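Esterase LipW (Mycobacterium marinum, PDB 3QH4) is an esterase of the alpha/beta hydrolase fold that probably hydrolyses ester bonds in a narrow range of substrates. Local coordinates at residues Val88-Ala93 and Val119-Tyr124; Ala163-Gly168 and Leu191-Val196; Gln243-Pro248 and Leu272-Ser277. All coordinates share one frame; numbering follows the deposited sequence. Where two conformers were deposited one is given.

Contact 1. Residues Val88-Ala93 and Val119-Tyr124; sequences VVYCHA and VVSVDY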
loop_
_atom_site.group_PDB
_atom_site.type_symbol
_atom_site.label_atom_id
_atom_site.label_comp_id
_atom_site.label_asym_id
_atom_site.label_seq_id
_atom_site.Cartn_x
_atom_site.Cartn_y
_atom_site.Cartn_z
ATOM N N VAL A 88 6.702 -11.392 -1.723
ATOM C CA VAL A 88 5.557 -10.492 -1.553
ATOM C C VAL A 88 5.464 -9.608 -2.786
ATOM O O VAL A 88 6.465 -9.002 -3.171
ATOM C CB VAL A 88 5.774 -9.548 -0.308
ATOM C CG1 VAL A 88 4.588 -8.560 -0.154
ATOM C CG2 VAL A 88 5.970 -10.358 0.966
ATOM N N VAL A 89 4.276 -9.486 -3.400
ATOM C CA VAL A 89 4.101 -8.494 -4.465
ATOM C C VAL A 89 3.506 -7.268 -3.798
ATOM O O VAL A 89 2.449 -7.377 -3.193
ATOM C CB VAL A 89 3.159 -9.011 -5.573
ATOM C CG1 VAL A 89 2.793 -7.884 -6.542
ATOM C CG2 VAL A 89 3.836 -10.212 -6.293
ATOM N N TYR A 90 4.204 -6.131 -3.890
ATOM C CA TYR A 90 3.875 -4.914 -3.128
ATOM C C TYR A 90 3.500 -3.751 -4.043
ATOM O O TYR A 90 4.156 -3.558 -5.092
ATOM C CB TYR A 90 5.086 -4.490 -2.266
ATOM C CG TYR A 90 4.820 -3.250 -1.456
ATOM C CD1 TYR A 90 4.303 -3.358 -0.136
ATOM C CD2 TYR A 90 5.097 -1.976 -1.979
ATOM C CE1 TYR A 90 4.061 -2.202 0.606
ATOM C CE2 TYR A 90 4.854 -0.810 -1.241
ATOM C CZ TYR A 90 4.330 -0.938 0.036
ATOM O OH TYR A 90 4.057 0.181 0.777
ATOM N N CYS A 91 2.468 -2.992 -3.653
ATOM C CA CYS A 91 2.030 -1.772 -4.379
ATOM C C CYS A 91 2.079 -0.571 -3.449
ATOM O O CYS A 91 1.497 -0.608 -2.364
ATOM C CB CYS A 91 0.600 -1.932 -4.928
ATOM S SG CYS A 91 0.536 -3.134 -6.230
ATOM N N HIS A 92 2.798 0.477 -3.879
ATOM C CA HIS A 92 3.057 1.680 -3.056
ATOM C C HIS A 92 1.848 2.626 -2.858
ATOM O O HIS A 92 0.846 2.536 -3.550
ATOM C CB HIS A 92 4.222 2.472 -3.667
ATOM C CG HIS A 92 3.909 3.077 -5.005
ATOM N ND1 HIS A 92 3.210 4.258 -5.133
ATOM C CD2 HIS A 92 4.207 2.679 -6.268
ATOM C CE1 HIS A 92 3.070 4.552 -6.416
ATOM N NE2 HIS A 92 3.682 3.615 -7.123
ATOM N N ALA A 93 1.989 3.526 -1.894
ATOM C CA ALA A 93 1.002 4.554 -1.553
ATOM C C ALA A 93 1.036 5.706 -2.542
ATOM O O ALA A 93 1.978 5.818 -3.350
ATOM C CB ALA A 93 1.304 5.074 -0.137
ATOM N N VAL A 119 10.669 -9.101 -1.996
ATOM C CA VAL A 119 9.537 -8.212 -2.263
ATOM C C VAL A 119 9.685 -7.743 -3.715
ATOM O O VAL A 119 10.777 -7.334 -4.143
ATOM C CB VAL A 119 9.553 -6.996 -1.306
ATOM C CG1 VAL A 119 8.410 -6.006 -1.632
ATOM C CG2 VAL A 119 9.439 -7.452 0.181
ATOM N N VAL A 120 8.590 -7.784 -4.458
ATOM C CA VAL A 120 8.587 -7.218 -5.821
ATOM C C VAL A 120 7.615 -6.048 -5.787
ATOM O O VAL A 120 6.400 -6.248 -5.638
ATOM C CB VAL A 120 8.204 -8.262 -6.882
ATOM C CG1 VAL A 120 8.174 -7.681 -8.301
ATOM C CG2 VAL A 120 9.196 -9.447 -6.831
ATOM N N SER A 121 8.165 -4.837 -5.938
ATOM C CA SER A 121 7.371 -3.612 -5.852
ATOM C C SER A 121 6.979 -3.177 -7.268
ATOM O O SER A 121 7.847 -3.114 -8.168
ATOM C CB SER A 121 8.187 -2.522 -5.139
ATOM O OG SER A 121 7.480 -1.297 -5.130
ATOM N N VAL A 122 5.691 -2.858 -7.440
ATOM C CA VAL A 122 5.108 -2.570 -8.767
ATOM C C VAL A 122 5.092 -1.071 -9.077
ATOM O O VAL A 122 4.515 -0.284 -8.302
ATOM C CB VAL A 122 3.647 -3.102 -8.857
ATOM C CG1 VAL A 122 3.050 -2.848 -10.270
ATOM C CG2 VAL A 122 3.553 -4.562 -8.514
ATOM N N ASP A 123 5.716 -0.671 -10.186
ATOM C CA ASP A 123 5.645 0.736 -10.609
ATOM C C ASP A 123 4.430 0.863 -11.518
ATOM O O ASP A 123 4.569 0.917 -12.759
ATOM C CB ASP A 123 6.919 1.137 -11.375
ATOM C CG ASP A 123 7.030 2.623 -11.618
ATOM O OD1 ASP A 123 6.276 3.412 -11.026
ATOM O OD2 ASP A 123 7.923 3.015 -12.417
ATOM N N TYR A 124 3.246 0.884 -10.898
ATOM C CA TYR A 124 1.996 0.926 -11.659
ATOM C C TYR A 124 1.677 2.293 -12.246
ATOM O O TYR A 124 2.111 3.340 -11.729
ATOM C CB TYR A 124 0.834 0.443 -10.780
ATOM C CG TYR A 124 0.634 1.214 -9.491
ATOM C CD1 TYR A 124 1.148 0.732 -8.269
ATOM C CD2 TYR A 124 -0.076 2.409 -9.483
ATOM C CE1 TYR A 124 0.918 1.436 -7.057
ATOM C CE2 TYR A 124 -0.317 3.114 -8.288
ATOM C CZ TYR A 124 0.184 2.614 -7.086
ATOM O OH TYR A 124 -0.039 3.304 -5.939
HETATM O O HOH W 1 4.932 -0.233 -5.576
HETATM O O HOH W 2 3.925 3.743 -9.806
#
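The imidazole of H92 and the phenol ring of Y124 form an offset stack, their planes only 10° apart and their centroids separated by 4.3 Å. NE2 of H92 lies over one face of the Y124 ring, displaced toward its rim and 3.5 Å from Y124 CE1. The carbonyl O of V122 sits at the edge of the imidazole, as does a water in its plane, 2.7 Å from H92 NE2 and close to D123 OD1 and Y124 O. CB of C91 meets the phenol obliquely. The Y124 side chain turns back across the strand ends because its CG lies between the backbone N and the carbonyl carbon (chi1 57°). Its OH donates to H92 O at 2.7 Å, from above the carbonyl plane. The rotation of the H92 ring is fixed by ND1, which donates to A93 O at 2.7 Å, 4° out of the ring plane. The Y90 ring has S121 OG at its edge, while its OH reaches D104, outside the contact.

Along the chain before the stacked rings, strands 88-91 and 119-122 pair in parallel. V120 N donates to V88 O at 2.8 Å, Y90 N to V120 O, and V122 N to Y90 O. CB of Y90 packs on V119 CG1 at 3.7 Å, and V89 CG1 meets V122 CG2 on the other face. A second water accepts from H92 N and donates to V122 O where the strands part, with S121 OG also bonded to it. The pairing closes the beta-alpha-beta unit through helix 105-115. Donation to A93 O places a proton on ND1 of H92 and leaves NE2 facing water, while the Y124 hydroxyl bond ties the stacked phenol to the backbone of the very residue it covers.

Contact 2. Residues Ala163-Gly168 and Leu191-Val196; sequences AGSSAG and LLHQPV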
loop_
_atom_site.group_PDB
_atom_site.type_symbol
_atom_site.label_atom_id
_atom_site.label_comp_id
_atom_site.label_asym_id
_atom_site.label_seq_id
_atom_site.Cartn_x
_atom_site.Cartn_y
_atom_site.Cartn_z
ATOM N N ALA A 163 0.774 -7.166 -0.764
ATOM C CA ALA A 163 0.878 -6.151 0.257
ATOM C C ALA A 163 0.780 -4.796 -0.392
ATOM O O ALA A 163 1.087 -4.636 -1.589
ATOM C CB ALA A 163 2.240 -6.275 1.013
ATOM N N GLY A 164 0.364 -3.816 0.393
ATOM C CA GLY A 164 0.401 -2.442 -0.113
ATOM C C GLY A 164 0.160 -1.473 1.021
ATOM O O GLY A 164 -0.225 -1.885 2.128
ATOM N N SER A 165 0.316 -0.193 0.709
ATOM C CA SER A 165 -0.007 0.887 1.635
ATOM C C SER A 165 -1.001 1.790 0.947
ATOM O O SER A 165 -0.796 2.159 -0.226
ATOM C CB SER A 165 1.248 1.702 1.927
ATOM O OG SER A 165 0.980 2.865 2.702
ATOM N N SER A 166 -2.063 2.146 1.667
ATOM C CA SER A 166 -3.012 3.178 1.190
ATOM C C SER A 166 -3.628 2.719 -0.142
ATOM O O SER A 166 -4.133 1.610 -0.246
ATOM C CB SER A 166 -2.291 4.543 1.069
ATOM O OG SER A 166 -3.184 5.654 0.998
ATOM N N ALA A 167 -3.587 3.578 -1.163
ATOM C CA ALA A 167 -4.111 3.181 -2.487
ATOM C C ALA A 167 -3.424 1.921 -3.033
ATOM O O ALA A 167 -4.034 1.113 -3.759
ATOM C CB ALA A 167 -3.933 4.363 -3.454
ATOM N N GLY A 168 -2.144 1.719 -2.732
ATOM C CA GLY A 168 -1.513 0.443 -3.115
ATOM C C GLY A 168 -2.121 -0.773 -2.443
ATOM O O GLY A 168 -2.133 -1.872 -3.005
ATOM N N LEU A 191 -1.232 -8.202 3.210
ATOM C CA LEU A 191 -0.823 -7.216 4.222
ATOM C C LEU A 191 -1.277 -5.847 3.738
ATOM O O LEU A 191 -0.834 -5.368 2.685
ATOM C CB LEU A 191 0.707 -7.272 4.398
ATOM C CG LEU A 191 1.301 -6.358 5.468
ATOM C CD1 LEU A 191 2.523 -7.042 6.086
ATOM C CD2 LEU A 191 1.675 -5.009 4.844
ATOM N N LEU A 192 -2.247 -5.283 4.449
ATOM C CA LEU A 192 -2.908 -4.042 4.011
ATOM C C LEU A 192 -2.598 -2.952 5.043
ATOM O O LEU A 192 -3.208 -2.896 6.133
ATOM C CB LEU A 192 -4.424 -4.246 3.870
ATOM C CG LEU A 192 -4.890 -5.449 3.051
ATOM C CD1 LEU A 192 -6.406 -5.584 3.101
ATOM C CD2 LEU A 192 -4.435 -5.341 1.584
ATOM N N HIS A 193 -1.634 -2.107 4.712
ATOM C CA HIS A 193 -1.329 -0.976 5.586
ATOM C C HIS A 193 -2.131 0.271 5.213
ATOM O O HIS A 193 -2.105 0.719 4.061
ATOM C CB HIS A 193 0.190 -0.695 5.626
ATOM C CG HIS A 193 0.556 0.492 6.465
ATOM N ND1 HIS A 193 0.063 0.678 7.741
ATOM C CD2 HIS A 193 1.377 1.545 6.218
ATOM C CE1 HIS A 193 0.549 1.805 8.238
ATOM N NE2 HIS A 193 1.338 2.355 7.330
ATOM N N GLN A 194 -2.801 0.822 6.228
ATOM C CA GLN A 194 -3.682 1.998 6.122
ATOM C C GLN A 194 -4.418 2.026 4.762
ATOM O O GLN A 194 -4.343 3.037 4.048
ATOM C CB GLN A 194 -2.868 3.297 6.409
ATOM C CG GLN A 194 -1.641 3.450 5.486
ATOM C CD GLN A 194 -0.767 4.649 5.754
ATOM O OE1 GLN A 194 -0.899 5.327 6.772
ATOM N NE2 GLN A 194 0.166 4.903 4.836
ATOM N N PRO A 195 -5.130 0.930 4.429
ATOM C CA PRO A 195 -5.704 0.787 3.072
ATOM C C PRO A 195 -6.867 1.719 2.736
ATOM O O PRO A 195 -7.705 2.049 3.586
ATOM C CB PRO A 195 -6.189 -0.663 3.036
ATOM C CG PRO A 195 -6.556 -0.984 4.512
ATOM C CD PRO A 195 -5.441 -0.247 5.277
ATOM N N VAL A 196 -6.842 2.187 1.505
ATOM C CA VAL A 196 -7.976 2.844 0.889
ATOM C C VAL A 196 -8.925 1.713 0.461
ATOM O O VAL A 196 -8.507 0.829 -0.299
ATOM C CB VAL A 196 -7.464 3.663 -0.315
ATOM C CG1 VAL A 196 -8.654 4.130 -1.140
ATOM C CG2 VAL A 196 -6.630 4.866 0.218
#
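Backbone hydrogen bonds join G164 and S166 to the neighbouring strand 189-193 in a parallel ladder: G164 N donates to L191 O at 3.0 Å, H193 N to G164 O, and, at the strand end, S166 N to H193 O at 2.8 Å with an N-H...O angle of 165°. Beyond the strands the pairing fades into a weak bond from V196 N to S166 O. Among side chains, Q194 NE2 donates to S165 OG at 3.1 Å, with the hydroxyl oxygen close to the amide plane. An extended chain beyond CG carries that amide to S165, while OE1 of Q194 accepts from G289 N, so both ends of the amide are engaged. Apolar packing is slight: A163 CB rests on L191 CB at 3.8 Å. The CG2 methyl of V196 lies against the start of helix 167-181, near A167 N. CG of Q194 lies over the centre of the H193 ring, whose nitrogens bond T253 and D291.

S166 has the strained backbone angles 60°/-129°, directly before helix 167-181, and in one of its two conformers OG is hydrogen-bonded to H288 NE2. With G164 and G168 flanking it, this strand-turn-helix geometry matches the GxSxG nucleophile elbow of alpha/beta hydrolases, consistent with S166 being the nucleophile.

Contact 3. Residues Gln243-Pro248 and Leu272-Ser277; sequences QLAGLP and LGAGVS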
loop_
_atom_site.group_PDB
_atom_site.type_symbol
_atom_site.label_atom_id
_atom_site.label_comp_id
_atom_site.label_asym_id
_atom_site.label_seq_id
_atom_site.Cartn_x
_atom_site.Cartn_y
_atom_site.Cartn_z
ATOM N N GLN A 243 -19.257 -10.578 -0.331
ATOM C CA GLN A 243 -18.778 -11.854 0.261
ATOM C C GLN A 243 -17.269 -11.894 0.362
ATOM O O GLN A 243 -16.566 -11.896 -0.651
ATOM C CB GLN A 243 -19.259 -13.034 -0.603
ATOM C CG GLN A 243 -18.746 -14.397 -0.126
ATOM C CD GLN A 243 -19.216 -14.731 1.283
ATOM O OE1 GLN A 243 -18.574 -14.368 2.267
ATOM N NE2 GLN A 243 -20.378 -15.376 1.384
ATOM N N LEU A 244 -16.761 -11.924 1.594
ATOM C CA LEU A 244 -15.313 -11.932 1.819
ATOM C C LEU A 244 -14.756 -13.312 2.180
ATOM O O LEU A 244 -13.552 -13.442 2.418
ATOM C CB LEU A 244 -14.955 -10.926 2.915
ATOM C CG LEU A 244 -15.374 -9.466 2.659
ATOM C CD1 LEU A 244 -14.830 -8.578 3.771
ATOM C CD2 LEU A 244 -14.894 -8.966 1.277
ATOM N N ALA A 245 -15.619 -14.327 2.230
ATOM C CA ALA A 245 -15.144 -15.661 2.610
ATOM C C ALA A 245 -14.102 -16.146 1.630
ATOM O O ALA A 245 -14.221 -15.939 0.414
ATOM C CB ALA A 245 -16.293 -16.664 2.709
ATOM N N GLY A 246 -13.063 -16.785 2.160
ATOM C CA GLY A 246 -12.048 -17.387 1.306
ATOM C C GLY A 246 -10.879 -16.494 0.926
ATOM O O GLY A 246 -9.921 -16.966 0.281
ATOM N N LEU A 247 -10.947 -15.217 1.296
ATOM C CA LEU A 247 -9.784 -14.339 1.122
ATOM C C LEU A 247 -8.626 -14.795 2.016
ATOM O O LEU A 247 -8.859 -15.465 3.042
ATOM C CB LEU A 247 -10.156 -12.882 1.410
ATOM C CG LEU A 247 -11.132 -12.283 0.393
ATOM C CD1 LEU A 247 -11.560 -10.872 0.827
ATOM C CD2 LEU A 247 -10.519 -12.217 -1.038
ATOM N N PRO A 248 -7.376 -14.474 1.617
ATOM C CA PRO A 248 -6.204 -14.880 2.393
ATOM C C PRO A 248 -6.175 -14.231 3.773
ATOM O O PRO A 248 -6.688 -13.112 3.947
ATOM C CB PRO A 248 -5.004 -14.390 1.569
ATOM C CG PRO A 248 -5.549 -13.706 0.383
ATOM C CD PRO A 248 -7.030 -13.716 0.400
ATOM N N LEU A 272 -13.298 -10.815 9.521
ATOM C CA LEU A 272 -13.471 -11.698 10.675
ATOM C C LEU A 272 -14.808 -12.442 10.618
ATOM O O LEU A 272 -14.871 -13.659 10.868
ATOM C CB LEU A 272 -13.329 -10.878 11.962
ATOM C CG LEU A 272 -11.888 -10.421 12.159
ATOM C CD1 LEU A 272 -11.843 -9.244 13.180
ATOM C CD2 LEU A 272 -10.999 -11.590 12.632
ATOM N N GLY A 273 -15.881 -11.707 10.314
ATOM C CA GLY A 273 -17.223 -12.314 10.202
ATOM C C GLY A 273 -17.286 -13.408 9.134
ATOM O O GLY A 273 -18.033 -14.384 9.270
ATOM N N ALA A 274 -16.483 -13.259 8.099
ATOM C CA ALA A 274 -16.438 -14.201 6.982
ATOM C C ALA A 274 -15.480 -15.367 7.249
ATOM O O ALA A 274 -15.276 -16.230 6.386
ATOM C CB ALA A 274 -16.040 -13.460 5.679
ATOM N N GLY A 275 -14.861 -15.376 8.428
ATOM C CA GLY A 275 -13.992 -16.484 8.816
ATOM C C GLY A 275 -12.552 -16.341 8.331
ATOM O O GLY A 275 -11.770 -17.299 8.416
ATOM N N VAL A 276 -12.189 -15.170 7.827
ATOM C CA VAL A 276 -10.791 -14.927 7.393
ATOM C C VAL A 276 -9.944 -14.588 8.635
ATOM O O VAL A 276 -10.341 -13.725 9.417
ATOM C CB VAL A 276 -10.719 -13.754 6.409
ATOM C CG1 VAL A 276 -9.260 -13.432 6.021
ATOM C CG2 VAL A 276 -11.592 -14.068 5.158
ATOM N N SER A 277 -8.812 -15.280 8.811
ATOM C CA SER A 277 -7.928 -15.018 9.957
ATOM C C SER A 277 -7.342 -13.622 9.760
ATOM O O SER A 277 -6.677 -13.349 8.759
ATOM C CB SER A 277 -6.816 -16.057 10.079
ATOM O OG SER A 277 -5.991 -15.749 11.197
HETATM O O HOH W 3 -13.100 -17.534 5.018
#
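A245 and A274 meet in a partly buried loop-to-helix-end packing contact at the periphery of the alpha/beta hydrolase fold, where the loop before strand 250-255 meets the C-terminal end of helix 261-273. Two turns shape the surfaces. L244 to L247 form a type II beta turn, with G246 at positive phi (90°), and G275 ends the helix in a Schellman motif, its N donating to L272 O at 3.0 Å. Direct contact is by van der Waals packing: the methyl of A274 points at the loop, with its CB 3.6 Å from A245 N and 3.9 Å from L244 CB. V276 points toward the loop and sets its two methyls against backbone carbonyls: CG1, anti to the backbone N (chi1 176°), is 3.3 Å from P248 O, and CG2 is 3.4 Å from L244 O. The loop is also braced internally, since Q243 OE1 accepts from A245 N. L244 and L247 extend to L271 of the helix, and P248 packs on A176 of helix 167-181. A single water ties the two turns together, accepting from G246 N at 3.0 Å and donating to A274 O at 2.9 Å.

Contacts 1 and 2 are neighbours in one sheet, their centres 10 Å apart: strand 85-91 lies beside strand 160-165, with V89 O 3.0 Å from A163 N and C91 N 3.0 Å from A163 O, both probable hydrogen bonds. C91 CB also packs on G168 O at 3.3 Å, so contact 1 abuts the turn that carries the likely nucleophile S166, and A93 touches S166. The probable Ser-His-Asp triad would be completed by H288 and D258. Contact 3 stands apart, its centre about 18 Å from contact 2's (nearest atoms about 7 Å apart, without touching) and 23 Å from contact 1's. Its loop leads into strand 250-255, the sheet neighbour of strand 189-193 in contact 2.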